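Local coordinates for probable sugar ABC transporter, sugar-binding protein (Streptococcus pneumoniae, PDB 2W7Y) that binds the blood group A-trisaccharide and probably hands such host glycans to an ABC transporter for import into the bacterium, at residues G97-V102 against L112-Q117; D128-E133 against F328-T333; D177-W182 against T186-S191; K227-E232 against D423-L428; V340-V345 against A366-L371. All coordinates share one frame; numbering follows the deposited sequence.

Contact 1 of 5, residues G97-V102 against L112-Q117; sequences GEFPDV and LAAIEQ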
# COMPACT_ATOMS: atom_id res chain seq x y z
N GLY A 97 -25.54 -8.33 5.34
CA GLY A 97 -25.50 -7.49 6.54
C GLY A 97 -24.62 -7.95 7.69
O GLY A 97 -24.94 -7.71 8.85
N GLU A 98 -23.51 -8.59 7.36
CA GLU A 98 -22.59 -9.11 8.37
C GLU A 98 -21.16 -8.58 8.18
O GLU A 98 -20.90 -7.79 7.27
CB GLU A 98 -22.62 -10.64 8.38
CG GLU A 98 -23.98 -11.23 8.77
CD GLU A 98 -24.09 -12.73 8.52
OE1 GLU A 98 -25.23 -13.23 8.43
OE2 GLU A 98 -23.04 -13.41 8.42
N PHE A 99 -20.26 -9.00 9.05
CA PHE A 99 -18.85 -8.63 8.96
C PHE A 99 -18.00 -9.73 9.59
O PHE A 99 -18.43 -10.35 10.57
CB PHE A 99 -18.61 -7.28 9.65
CG PHE A 99 -17.41 -6.53 9.12
CD1 PHE A 99 -17.48 -5.86 7.89
CD2 PHE A 99 -16.22 -6.50 9.83
CE1 PHE A 99 -16.38 -5.17 7.39
CE2 PHE A 99 -15.11 -5.81 9.34
CZ PHE A 99 -15.19 -5.15 8.12
N PRO A 100 -16.81 -10.01 9.01
CA PRO A 100 -15.89 -10.95 9.66
C PRO A 100 -15.51 -10.44 11.04
O PRO A 100 -15.25 -9.25 11.20
CB PRO A 100 -14.67 -10.95 8.73
CG PRO A 100 -14.79 -9.70 7.91
CD PRO A 100 -16.26 -9.49 7.75
N ASP A 101 -15.49 -11.34 12.03
CA ASP A 101 -15.19 -10.95 13.42
C ASP A 101 -14.02 -9.97 13.48
O ASP A 101 -14.14 -8.87 14.00
CB ASP A 101 -14.93 -12.18 14.29
CG ASP A 101 -16.17 -13.03 14.52
OD1 ASP A 101 -16.01 -14.16 15.03
OD2 ASP A 101 -17.30 -12.58 14.20
N VAL A 102 -12.87 -10.40 12.95
CA VAL A 102 -11.68 -9.57 12.83
C VAL A 102 -11.08 -9.85 11.46
O VAL A 102 -10.97 -11.01 11.06
CB VAL A 102 -10.62 -9.89 13.93
CG1 VAL A 102 -9.38 -8.99 13.79
CG2 VAL A 102 -11.21 -9.75 15.33
N LEU A 112 -17.28 0.80 2.06
CA LEU A 112 -18.09 1.98 2.37
C LEU A 112 -19.52 1.60 2.75
O LEU A 112 -20.16 2.29 3.55
CB LEU A 112 -18.08 2.97 1.20
CG LEU A 112 -16.75 3.65 0.83
CD1 LEU A 112 -16.93 4.52 -0.42
CD2 LEU A 112 -16.16 4.47 1.97
N ALA A 113 -20.00 0.50 2.18
CA ALA A 113 -21.30 -0.07 2.53
C ALA A 113 -21.31 -0.64 3.95
O ALA A 113 -22.35 -0.62 4.62
CB ALA A 113 -21.69 -1.15 1.53
N ALA A 114 -20.17 -1.15 4.40
CA ALA A 114 -20.03 -1.67 5.76
C ALA A 114 -20.13 -0.54 6.80
O ALA A 114 -20.75 -0.71 7.85
CB ALA A 114 -18.72 -2.41 5.91
N ILE A 115 -19.51 0.60 6.48
CA ILE A 115 -19.57 1.78 7.34
C ILE A 115 -20.98 2.38 7.39
O ILE A 115 -21.45 2.77 8.47
CB ILE A 115 -18.51 2.83 6.91
CG1 ILE A 115 -17.10 2.31 7.22
CG2 ILE A 115 -18.76 4.18 7.59
CD1 ILE A 115 -16.01 2.94 6.37
N GLU A 116 -21.67 2.43 6.25
CA GLU A 116 -23.04 2.96 6.17
C GLU A 116 -24.03 2.11 6.98
O GLU A 116 -24.96 2.63 7.60
CB GLU A 116 -23.51 3.11 4.71
CG GLU A 116 -24.32 1.92 4.17
CD GLU A 116 -24.67 2.00 2.69
OE1 GLU A 116 -24.70 3.12 2.13
OE2 GLU A 116 -24.93 0.93 2.09
N GLN A 117 -23.80 0.80 6.97
CA GLN A 117 -24.65 -0.16 7.68
C GLN A 117 -24.15 -0.39 9.10
O GLN A 117 -24.69 -1.23 9.83
CB GLN A 117 -24.69 -1.49 6.93
CG GLN A 117 -25.51 -1.50 5.66
CD GLN A 117 -25.41 -2.82 4.91
OE1 GLN A 117 -25.05 -2.85 3.74
NE2 GLN A 117 -25.73 -3.92 5.59
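Gly97 has a positive phi of 68°, and its bare alpha carbon receives the amide end of Gln117. Gln117 NE2 comes within 3.7 Å of Gly97 CA, a van der Waals approach. The glutamine spans the distance because its CG sits beside the backbone N (chi1 -74°) and the chain is extended beyond it. Gln117 is itself the first residue past helix 112-116, and its own N still bonds to Ala113 O at 3.1 Å. Gly97, for its part, is the C-prime residue of a Schellman motif closing the preceding helix 86-94, with Glu98 N reaching back to Lys93 O and Gly97 N to Val94 O. The ends of two helices therefore meet here, one handing the chain to a loop that leads into strand 102-104. That strand runs parallel to 39-44 in the mixed sheet: strand 76-81, helix 86-94 and strand 102-104 form a beta-alpha-beta crossover in which 39-44 lies between the two strands. The apolar part of the contact is of similar size. Phe99 sets CE1 3.9 Å from Ala114 CB, with CD1 slightly farther, and the methyl meets the ring obliquely. The ring swings to this place with CG roughly opposite the backbone N (chi1 -155°), while Pro100 CD lies 3.4 Å above one of its faces, displaced toward the rim. Val94 and Val120 touch both Phe99 and Ala114, and Met90 adds to the packing on the phenylalanine.

Contact 2 of 5, residues D128-E133 against F328-T333; sequences DSNKLE and FLKYMT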
# COMPACT_ATOMS: atom_id res chain seq x y z
N ASP A 128 -8.36 5.98 22.64
CA ASP A 128 -8.23 7.28 23.33
C ASP A 128 -7.65 7.26 24.76
O ASP A 128 -6.91 8.18 25.14
CB ASP A 128 -9.44 8.18 23.07
CG ASP A 128 -9.37 8.81 21.68
OD1 ASP A 128 -8.24 8.97 21.15
OD2 ASP A 128 -10.43 9.13 21.10
N SER A 129 -7.87 6.20 25.55
CA SER A 129 -9.04 5.95 26.40
C SER A 129 -8.10 4.91 27.08
O SER A 129 -7.99 4.82 28.30
CB SER A 129 -10.28 5.32 25.62
OG SER A 129 -10.91 4.27 26.72
N ASN A 130 -7.35 4.22 26.21
CA ASN A 130 -6.19 3.38 26.56
C ASN A 130 -4.83 3.98 26.17
O ASN A 130 -3.81 3.28 26.20
CB ASN A 130 -6.33 1.99 25.94
CG ASN A 130 -7.41 1.16 26.60
OD1 ASN A 130 -7.13 0.35 27.48
ND2 ASN A 130 -8.66 1.39 26.20
N LYS A 131 -4.83 5.26 25.79
CA LYS A 131 -3.61 6.03 25.48
C LYS A 131 -2.74 5.38 24.40
O LYS A 131 -1.56 5.11 24.61
CB LYS A 131 -2.76 6.28 26.75
CG LYS A 131 -3.55 6.65 28.01
CD LYS A 131 -2.66 6.59 29.27
CE LYS A 131 -2.23 5.16 29.63
NZ LYS A 131 -3.37 4.26 29.99
N LEU A 132 -3.34 5.13 23.24
CA LEU A 132 -2.66 4.45 22.14
C LEU A 132 -2.57 5.29 20.86
O LEU A 132 -2.50 4.75 19.76
CB LEU A 132 -3.33 3.10 21.84
CG LEU A 132 -3.59 2.10 22.97
CD1 LEU A 132 -4.56 1.03 22.51
CD2 LEU A 132 -2.30 1.48 23.49
N GLU A 133 -2.58 6.62 21.02
CA GLU A 133 -2.39 7.55 19.91
C GLU A 133 -1.07 7.29 19.19
O GLU A 133 -1.02 7.19 17.96
CB GLU A 133 -2.43 9.01 20.39
CG GLU A 133 -3.82 9.56 20.69
CD GLU A 133 -4.31 9.28 22.12
OE1 GLU A 133 -3.61 8.60 22.90
OE2 GLU A 133 -5.42 9.75 22.46
N PHE A 328 -6.56 -7.50 20.86
CA PHE A 328 -5.72 -7.91 19.74
C PHE A 328 -5.14 -6.72 18.97
O PHE A 328 -3.99 -6.75 18.54
CB PHE A 328 -6.47 -8.87 18.80
CG PHE A 328 -5.67 -9.32 17.60
CD1 PHE A 328 -4.54 -10.12 17.76
CD2 PHE A 328 -6.04 -8.93 16.32
CE1 PHE A 328 -3.80 -10.54 16.66
CE2 PHE A 328 -5.30 -9.35 15.21
CZ PHE A 328 -4.18 -10.16 15.38
N LEU A 329 -5.96 -5.69 18.79
CA LEU A 329 -5.51 -4.41 18.25
C LEU A 329 -4.40 -3.81 19.12
O LEU A 329 -3.38 -3.36 18.61
CB LEU A 329 -6.69 -3.43 18.13
CG LEU A 329 -6.40 -1.94 17.91
CD1 LEU A 329 -5.75 -1.71 16.55
CD2 LEU A 329 -7.66 -1.10 18.05
N LYS A 330 -4.62 -3.81 20.44
CA LYS A 330 -3.65 -3.37 21.44
C LYS A 330 -2.34 -4.15 21.33
O LYS A 330 -1.25 -3.58 21.41
CB LYS A 330 -4.27 -3.54 22.83
CG LYS A 330 -3.33 -3.37 24.02
CD LYS A 330 -3.44 -1.98 24.62
CE LYS A 330 -3.07 -1.99 26.10
NZ LYS A 330 -4.17 -2.53 26.94
N TYR A 331 -2.46 -5.47 21.16
CA TYR A 331 -1.32 -6.37 21.06
C TYR A 331 -0.47 -6.13 19.81
O TYR A 331 0.75 -5.96 19.90
CB TYR A 331 -1.81 -7.82 21.13
CG TYR A 331 -0.79 -8.88 20.78
CD1 TYR A 331 0.11 -9.35 21.74
CD2 TYR A 331 -0.74 -9.44 19.50
CE1 TYR A 331 1.05 -10.34 21.43
CE2 TYR A 331 0.19 -10.42 19.18
CZ TYR A 331 1.08 -10.87 20.15
OH TYR A 331 1.99 -11.84 19.83
N MSE A 332 -1.12 -6.09 18.64
CA MSE A 332 -0.44 -5.92 17.36
C MSE A 332 0.22 -4.55 17.23
O MSE A 332 1.05 -4.33 16.35
CB MSE A 332 -1.42 -6.12 16.20
CG MSE A 332 -1.85 -7.57 15.98
SE MSE A 332 -0.37 -8.83 15.75
CE MSE A 332 0.40 -8.15 14.09
N THR A 333 -0.16 -3.66 18.13
CA THR A 333 0.21 -2.26 18.08
C THR A 333 1.13 -1.89 19.27
O THR A 333 1.56 -0.75 19.42
CB THR A 333 -1.09 -1.41 17.90
OG1 THR A 333 -1.26 -1.09 16.51
CG2 THR A 333 -1.10 -0.16 18.71
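Asn130 ND2 donates a hydrogen bond to Tyr126 O, one turn back in the chain, and so holds the amide whose OD1 lies 4.2 Å from Lys330 NZ, an approach and no bond. What binds the two segments together is instead the aliphatic stem of the lysine. Both methyls of Leu132, CD1 and CD2, stand 3.8 Å from Lys330 CD, so that the fork of the leucine receives this single carbon, the two side chains crossing at about a right angle. Lys330 CD is brought to this fork by a CG opposite the backbone N (chi1 170°) and by the bend at chi2; a further bend at chi4 sets NZ alone. An exposed lysine thus lays its aliphatic stem on a buried leucine. Leu132 occupies the N-cap position ahead of helix 133-136, and Tyr126 touches Leu132 and Lys330 alike. The backbone under the lysine is regular, with Met332 N bonded to Phe328 O at 2.9 Å. Farther round helix 319-332, Phe328 meets the rings of Phe42 and Phe77 from strands 39-44 and 76-81, and Tyr331 and Phe328 both meet Phe66 of helix 54-69; the contact therefore ties the loop after helix 124-129 to a helix that also packs on the sheet and on helix 54-69.

Contact 3 of 5, residues D177-W182 against T186-S191; sequences DQWNTW and TQAMAS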
# COMPACT_ATOMS: atom_id res chain seq x y z
N ASP A 177 16.66 10.06 -8.01
CA ASP A 177 17.03 11.30 -7.32
C ASP A 177 17.28 12.47 -8.29
O ASP A 177 17.35 13.63 -7.87
CB ASP A 177 18.25 11.08 -6.42
CG ASP A 177 19.47 10.58 -7.19
OD1 ASP A 177 20.53 11.24 -7.14
OD2 ASP A 177 19.35 9.53 -7.86
N GLN A 178 17.41 12.15 -9.58
CA GLN A 178 17.63 13.17 -10.61
C GLN A 178 16.34 13.53 -11.36
O GLN A 178 16.34 14.41 -12.21
CB GLN A 178 18.70 12.72 -11.62
CG GLN A 178 20.07 12.38 -11.02
CD GLN A 178 21.05 11.83 -12.04
OE1 GLN A 178 21.22 10.61 -12.16
NE2 GLN A 178 21.68 12.72 -12.80
N TRP A 179 15.25 12.83 -11.05
CA TRP A 179 13.96 13.08 -11.70
C TRP A 179 13.24 14.27 -11.08
O TRP A 179 12.42 14.11 -10.17
CB TRP A 179 13.04 11.85 -11.64
CG TRP A 179 13.57 10.61 -12.29
CD1 TRP A 179 14.56 10.52 -13.23
CD2 TRP A 179 13.10 9.27 -12.08
NE1 TRP A 179 14.75 9.21 -13.59
CE2 TRP A 179 13.86 8.42 -12.91
CE3 TRP A 179 12.10 8.71 -11.26
CZ2 TRP A 179 13.67 7.04 -12.94
CZ3 TRP A 179 11.91 7.33 -11.30
CH2 TRP A 179 12.69 6.51 -12.14
N ASN A 180 13.53 15.46 -11.60
CA ASN A 180 12.91 16.69 -11.12
C ASN A 180 11.54 16.93 -11.73
O ASN A 180 10.70 17.60 -11.14
CB ASN A 180 13.83 17.88 -11.36
CG ASN A 180 15.08 17.83 -10.51
OD1 ASN A 180 15.03 17.45 -9.34
ND2 ASN A 180 16.21 18.22 -11.09
N THR A 181 11.34 16.38 -12.93
CA THR A 181 10.07 16.47 -13.64
C THR A 181 9.61 15.10 -14.15
O THR A 181 10.39 14.14 -14.16
CB THR A 181 10.15 17.44 -14.85
OG1 THR A 181 11.23 17.06 -15.71
CG2 THR A 181 10.35 18.89 -14.40
N TRP A 182 8.35 15.02 -14.58
CA TRP A 182 7.80 13.82 -15.21
C TRP A 182 8.56 13.45 -16.48
O TRP A 182 8.80 12.27 -16.74
CB TRP A 182 6.31 14.04 -15.52
CG TRP A 182 5.66 12.86 -16.19
CD1 TRP A 182 5.38 12.73 -17.52
CD2 TRP A 182 5.23 11.65 -15.57
NE1 TRP A 182 4.79 11.51 -17.76
CE2 TRP A 182 4.69 10.82 -16.58
CE3 TRP A 182 5.26 11.17 -14.25
CZ2 TRP A 182 4.17 9.55 -16.32
CZ3 TRP A 182 4.74 9.90 -13.99
CH2 TRP A 182 4.20 9.11 -15.02
N THR A 186 10.25 9.85 -17.90
CA THR A 186 9.92 9.25 -19.19
C THR A 186 11.12 9.15 -20.12
O THR A 186 11.23 8.21 -20.90
CB THR A 186 8.79 10.03 -19.92
OG1 THR A 186 9.24 11.36 -20.21
CG2 THR A 186 7.52 10.08 -19.07
N GLN A 187 12.02 10.14 -20.03
CA GLN A 187 13.28 10.12 -20.80
C GLN A 187 14.24 9.05 -20.28
O GLN A 187 14.97 8.43 -21.06
CB GLN A 187 13.93 11.50 -20.82
CG GLN A 187 13.17 12.52 -21.67
CD GLN A 187 13.51 13.97 -21.37
OE1 GLN A 187 12.67 14.86 -21.56
NE2 GLN A 187 14.73 14.22 -20.91
N ALA A 188 14.22 8.83 -18.97
CA ALA A 188 15.00 7.76 -18.34
C ALA A 188 14.47 6.40 -18.76
O ALA A 188 15.24 5.48 -19.06
CB ALA A 188 14.97 7.91 -16.82
N MSE A 189 13.14 6.28 -18.79
CA MSE A 189 12.46 5.07 -19.22
C MSE A 189 12.70 4.75 -20.69
O MSE A 189 12.92 3.59 -21.04
CB MSE A 189 10.96 5.18 -18.94
CG MSE A 189 10.41 4.20 -17.91
SE MSE A 189 11.42 3.98 -16.24
CE MSE A 189 12.64 2.55 -16.72
N ALA A 190 12.67 5.77 -21.54
CA ALA A 190 12.98 5.63 -22.96
C ALA A 190 14.41 5.12 -23.20
O ALA A 190 14.63 4.23 -24.01
CB ALA A 190 12.74 6.95 -23.69
N SER A 191 15.37 5.69 -22.47
CA SER A 191 16.78 5.27 -22.52
C SER A 191 16.99 3.80 -22.19
O SER A 191 17.79 3.12 -22.82
CB SER A 191 17.63 6.12 -21.57
OG SER A 191 17.53 7.49 -21.89
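Trp182 and Thr186 cross at about a right angle over the first turn of helix 182-193, which Thr181 precedes as N-cap residue. The threonine methyl lies over one face of the indole, CG2 being 3.3 Å from Trp182 NE1 and 3.7 Å from CD1. Thr186 OG1 takes the position between its backbone N and carbonyl carbon (chi1 63°), where it bonds to Asp183 O; that leaves CG2 to turn to the ring. Under the side chains runs the regular i to i+4 bond, Thr186 N to Trp182 O at 3.1 Å, with an N-H...O angle of 162° and the donor in the carbonyl plane. Trp179, in the loop ahead of the helix, approaches Ala188 differently: its NE1 is 3.5 Å from the methyl CB, and the approach is oblique. The same NE1 has a weak hydrogen bond to Lys174 O. Trp179 is the centre of an inverse gamma turn, which turns the chain ahead of the helix. Phe185, on the same first turn of the helix, packs on both indoles, edge-to-face with Trp179, while Leu210, Val214, Met245 and Val246 touch Trp182. At the far end of the segment, Gln187 O is gripped twice by Ser191, whose OG, at 2.9 Å, and backbone N arrive from opposite faces of the carbonyl plane.

Contact 4 of 5, residues K227-E232 against D423-L428; sequences KPLTKE and DVLKSL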
# COMPACT_ATOMS: atom_id res chain seq x y z
N LYS A 227 -9.77 14.92 0.09
CA LYS A 227 -11.20 14.67 0.26
C LYS A 227 -11.63 13.47 -0.58
O LYS A 227 -10.87 13.02 -1.45
CB LYS A 227 -12.00 15.92 -0.14
CG LYS A 227 -11.61 17.21 0.58
CD LYS A 227 -12.08 17.23 2.04
CE LYS A 227 -11.87 18.60 2.67
NZ LYS A 227 -10.43 18.93 2.85
N PRO A 228 -12.84 12.92 -0.33
CA PRO A 228 -13.46 11.99 -1.28
C PRO A 228 -13.57 12.60 -2.68
O PRO A 228 -13.65 13.82 -2.83
CB PRO A 228 -14.86 11.77 -0.69
CG PRO A 228 -14.70 12.01 0.76
CD PRO A 228 -13.68 13.11 0.88
N LEU A 229 -13.56 11.73 -3.69
CA LEU A 229 -13.58 12.17 -5.09
C LEU A 229 -14.95 12.72 -5.51
O LEU A 229 -15.99 12.14 -5.18
CB LEU A 229 -13.15 11.01 -6.00
CG LEU A 229 -12.87 11.25 -7.49
CD1 LEU A 229 -11.77 12.30 -7.72
CD2 LEU A 229 -12.51 9.94 -8.18
N THR A 230 -14.92 13.84 -6.23
CA THR A 230 -16.13 14.47 -6.75
C THR A 230 -16.08 14.55 -8.28
O THR A 230 -15.01 14.40 -8.87
CB THR A 230 -16.34 15.89 -6.17
OG1 THR A 230 -15.29 16.76 -6.63
CG2 THR A 230 -16.36 15.87 -4.63
N LYS A 231 -17.24 14.77 -8.90
CA LYS A 231 -17.35 14.86 -10.36
C LYS A 231 -16.48 15.98 -10.94
O LYS A 231 -15.80 15.78 -11.95
CB LYS A 231 -18.81 15.06 -10.79
CG LYS A 231 -19.68 13.82 -10.65
CD LYS A 231 -21.16 14.17 -10.60
CE LYS A 231 -21.79 14.19 -11.97
NZ LYS A 231 -22.08 12.81 -12.47
N GLU A 232 -16.51 17.14 -10.29
CA GLU A 232 -15.66 18.27 -10.67
C GLU A 232 -14.18 17.98 -10.45
O GLU A 232 -13.33 18.47 -11.19
CB GLU A 232 -16.09 19.55 -9.93
CG GLU A 232 -16.60 19.36 -8.49
CD GLU A 232 -18.09 19.03 -8.42
OE1 GLU A 232 -18.89 19.70 -9.11
OE2 GLU A 232 -18.46 18.10 -7.67
N ASP A 423 -15.58 9.22 -17.51
CA ASP A 423 -16.99 8.85 -17.62
C ASP A 423 -17.34 7.70 -16.66
O ASP A 423 -18.40 7.71 -16.04
CB ASP A 423 -17.33 8.45 -19.06
CG ASP A 423 -17.52 9.65 -19.99
OD1 ASP A 423 -17.76 9.43 -21.20
OD2 ASP A 423 -17.43 10.80 -19.52
N VAL A 424 -16.43 6.73 -16.56
CA VAL A 424 -16.59 5.58 -15.67
C VAL A 424 -16.54 5.98 -14.19
O VAL A 424 -17.33 5.47 -13.38
CB VAL A 424 -15.54 4.46 -15.99
CG1 VAL A 424 -15.43 3.44 -14.86
CG2 VAL A 424 -15.89 3.75 -17.30
N LEU A 425 -15.64 6.90 -13.85
CA LEU A 425 -15.49 7.37 -12.46
C LEU A 425 -16.70 8.14 -11.93
O LEU A 425 -17.07 7.98 -10.76
CB LEU A 425 -14.22 8.21 -12.30
CG LEU A 425 -12.87 7.57 -11.90
CD1 LEU A 425 -13.02 6.20 -11.20
CD2 LEU A 425 -11.93 7.47 -13.08
N LYS A 426 -17.31 8.97 -12.78
CA LYS A 426 -18.50 9.75 -12.42
C LYS A 426 -19.70 8.88 -12.07
O LYS A 426 -20.47 9.21 -11.17
CB LYS A 426 -18.87 10.71 -13.55
CG LYS A 426 -18.05 11.98 -13.62
CD LYS A 426 -17.84 12.40 -15.07
CE LYS A 426 -17.48 13.86 -15.21
NZ LYS A 426 -18.68 14.64 -15.60
N SER A 427 -19.87 7.77 -12.80
CA SER A 427 -20.97 6.84 -12.60
C SER A 427 -20.93 6.11 -11.25
O SER A 427 -21.97 5.75 -10.70
CB SER A 427 -21.03 5.81 -13.73
OG SER A 427 -21.20 6.45 -14.98
N LEU A 428 -19.72 5.89 -10.72
CA LEU A 428 -19.54 5.19 -9.45
C LEU A 428 -19.45 6.14 -8.24
O LEU A 428 -19.13 7.32 -8.38
CB LEU A 428 -18.32 4.27 -9.52
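No ring or planar group is stacked where Lys231 meets Lys426; the contact is made by two lysine stems, CG of Lys231 lying 3.9 Å from CG of Lys426, and the side chains crossing at about a right angle. Lys231 bends at chi3 and chi4, which brings its NZ back over the partner, 4.0 Å from Lys426 CB. In turn, Lys426 CE passes 4.1 Å from Lys231 O. The two ammonium groups do not meet, NZ to NZ being 5.0 Å, and some mutual repulsion is to be expected; Lys426 NZ has a long, weak ion pair with Glu235 OE1. The segments join the loop between helices 219-224 and 237-252 to helix 414-427, the last in the chain. On the inner side of the lysines, Leu229 CD2 faces Leu425 CG at 4.4 Å, a loose apolar touch, with Ile234 packed against both leucines and against Lys426. Helix 394-406 continues this apolar layer: Val396 touches Leu229, while Ala399 and Ile400 touch Leu425. Near the C-terminus of the final helix, Ser427 OG turns back on its own backbone to donate to Asp423 O at 3.2 Å.

Contact 5 of 5, residues V340-V345 against A366-L371; sequences VIFEKV and ATTKIL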
# COMPACT_ATOMS: atom_id res chain seq x y z
N VAL A 340 9.25 -6.27 16.39
CA VAL A 340 9.26 -7.43 15.50
C VAL A 340 8.78 -7.04 14.10
O VAL A 340 9.32 -7.51 13.11
CB VAL A 340 8.40 -8.60 16.07
CG1 VAL A 340 8.38 -9.79 15.12
CG2 VAL A 340 8.91 -9.02 17.45
N ILE A 341 7.78 -6.16 14.04
CA ILE A 341 7.28 -5.63 12.77
C ILE A 341 8.39 -4.94 11.96
O ILE A 341 8.44 -5.09 10.75
CB ILE A 341 6.05 -4.66 12.95
CG1 ILE A 341 4.83 -5.39 13.53
CG2 ILE A 341 5.71 -3.95 11.64
CD1 ILE A 341 4.19 -6.47 12.63
N PHE A 342 9.28 -4.22 12.63
CA PHE A 342 10.42 -3.59 11.95
C PHE A 342 11.59 -4.54 11.67
O PHE A 342 12.11 -4.56 10.56
CB PHE A 342 10.90 -2.34 12.70
CG PHE A 342 12.03 -1.62 12.01
CD1 PHE A 342 11.81 -0.94 10.82
CD2 PHE A 342 13.31 -1.63 12.54
CE1 PHE A 342 12.84 -0.29 10.17
CE2 PHE A 342 14.35 -0.98 11.90
CZ PHE A 342 14.12 -0.31 10.72
N GLU A 343 11.99 -5.33 12.67
CA GLU A 343 13.22 -6.13 12.60
C GLU A 343 13.10 -7.48 11.88
O GLU A 343 13.99 -7.85 11.11
CB GLU A 343 13.81 -6.35 14.00
CG GLU A 343 14.32 -5.09 14.68
CD GLU A 343 15.09 -5.38 15.96
OE1 GLU A 343 16.06 -4.65 16.25
OE2 GLU A 343 14.74 -6.35 16.67
N LYS A 344 12.02 -8.21 12.14
CA LYS A 344 11.79 -9.53 11.53
C LYS A 344 10.95 -9.42 10.27
O LYS A 344 11.33 -9.91 9.21
CB LYS A 344 11.13 -10.49 12.53
CG LYS A 344 12.10 -11.39 13.27
CD LYS A 344 12.84 -10.66 14.39
CE LYS A 344 14.01 -11.47 14.90
NZ LYS A 344 15.05 -11.68 13.84
N VAL A 345 9.79 -8.79 10.40
CA VAL A 345 9.00 -8.35 9.27
C VAL A 345 9.74 -7.12 8.78
O VAL A 345 10.06 -6.24 9.57
CB VAL A 345 7.56 -7.97 9.70
CG1 VAL A 345 6.72 -7.55 8.50
CG2 VAL A 345 6.90 -9.11 10.48
N ALA A 366 21.22 -6.48 6.24
CA ALA A 366 21.11 -5.75 4.98
C ALA A 366 19.68 -5.29 4.75
O ALA A 366 19.45 -4.18 4.25
CB ALA A 366 21.60 -6.60 3.82
N THR A 367 18.72 -6.14 5.11
CA THR A 367 17.30 -5.84 5.00
C THR A 367 16.91 -4.59 5.80
O THR A 367 16.24 -3.69 5.28
CB THR A 367 16.44 -7.05 5.44
OG1 THR A 367 16.59 -8.10 4.48
CG2 THR A 367 14.96 -6.68 5.55
N THR A 368 17.34 -4.55 7.06
CA THR A 368 17.06 -3.44 7.96
C THR A 368 17.74 -2.14 7.51
O THR A 368 17.21 -1.05 7.72
CB THR A 368 17.45 -3.81 9.42
OG1 THR A 368 16.89 -5.09 9.75
CG2 THR A 368 16.95 -2.77 10.42
N LYS A 369 18.90 -2.27 6.86
CA LYS A 369 19.64 -1.12 6.31
C LYS A 369 18.89 -0.38 5.20
O LYS A 369 18.66 0.82 5.32
CB LYS A 369 21.03 -1.54 5.82
CG LYS A 369 22.09 -1.63 6.92
CD LYS A 369 23.40 -2.23 6.39
CE LYS A 369 24.19 -1.24 5.54
NZ LYS A 369 25.38 -1.88 4.93
N ILE A 370 18.52 -1.08 4.12
CA ILE A 370 17.80 -0.42 3.02
C ILE A 370 16.35 -0.11 3.39
O ILE A 370 15.75 0.77 2.80
CB ILE A 370 17.89 -1.14 1.62
CG1 ILE A 370 16.86 -2.28 1.46
CG2 ILE A 370 19.32 -1.51 1.25
CD1 ILE A 370 17.13 -3.53 2.24
N LEU A 371 15.81 -0.84 4.37
CA LEU A 371 14.48 -0.54 4.92
C LEU A 371 14.48 0.86 5.51
O LEU A 371 13.63 1.69 5.17
CB LEU A 371 14.10 -1.54 6.00
CG LEU A 371 12.65 -2.02 6.19
CD1 LEU A 371 12.49 -2.55 7.60
CD2 LEU A 371 11.58 -0.98 5.88
O HOH W 1 14.13 -5.15 9.10
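A helix-to-helix contact near the bound glycan brings Phe342 of helix 335-343 against Thr368 and Leu371 of helix 366-379. The phenyl ring reaches across because CG lies opposite the backbone N (chi1 -177°). Its CE2 meets Thr368 CG2 at 3.5 Å, and CE1 meets Leu371 CD1 at 3.4 Å, close for carbon to carbon; both approaches are oblique to the ring. The side chains of Phe342 and Leu371 run antiparallel alongside one another, and Leu371 CD1 also lies 3.6 Å from Phe342 O. Thr368 and Leu371, three residues apart, share the side of their helix that faces the ring. Solute-binding proteins of this type hold the sugar between two lobes, and Leu371 has its side chain about 8 Å from the bound galactose. Phe342 is also covered by Val356, Leu359 and Ser360 of helix 356-361. The two branches of Thr368 divide the work: CG2 faces the phenyl, whereas OG1, beside the backbone N (chi1 -49°), is 2.8 Å from a water. That water donates to Phe342 O at 2.6 Å and more weakly to Glu343 O, bridging backbone carbonyls of segment 340-345 to a hydroxyl of helix 366-379. Ser284 touches Leu371 from helix 284-287, and Val55 and Met59 of helix 54-69 reach Val345.

In the fold
Contact 5 is the buried member of the set and the one near the glycan; the other four are only partly buried and lie about 22-23 Å from the centre of the chain. Contacts 1 and 2 touch through Val102 and Phe328. Contact 2 leads into contact 5 through successive helices 319-332 and 335-343, their nearest atoms about 4 Å apart. Contact 3 lies on the far side of the centre from contacts 1 and 2, and contact 4 likewise from contact 5. Exposed lysine stems do the touching at contacts 2 and 4; rings meet methyls at 1, 3 and 5, where no touching residue is exposed. Contact 3 has a direct hydrogen bond between its segments, contact 5 a water bridge.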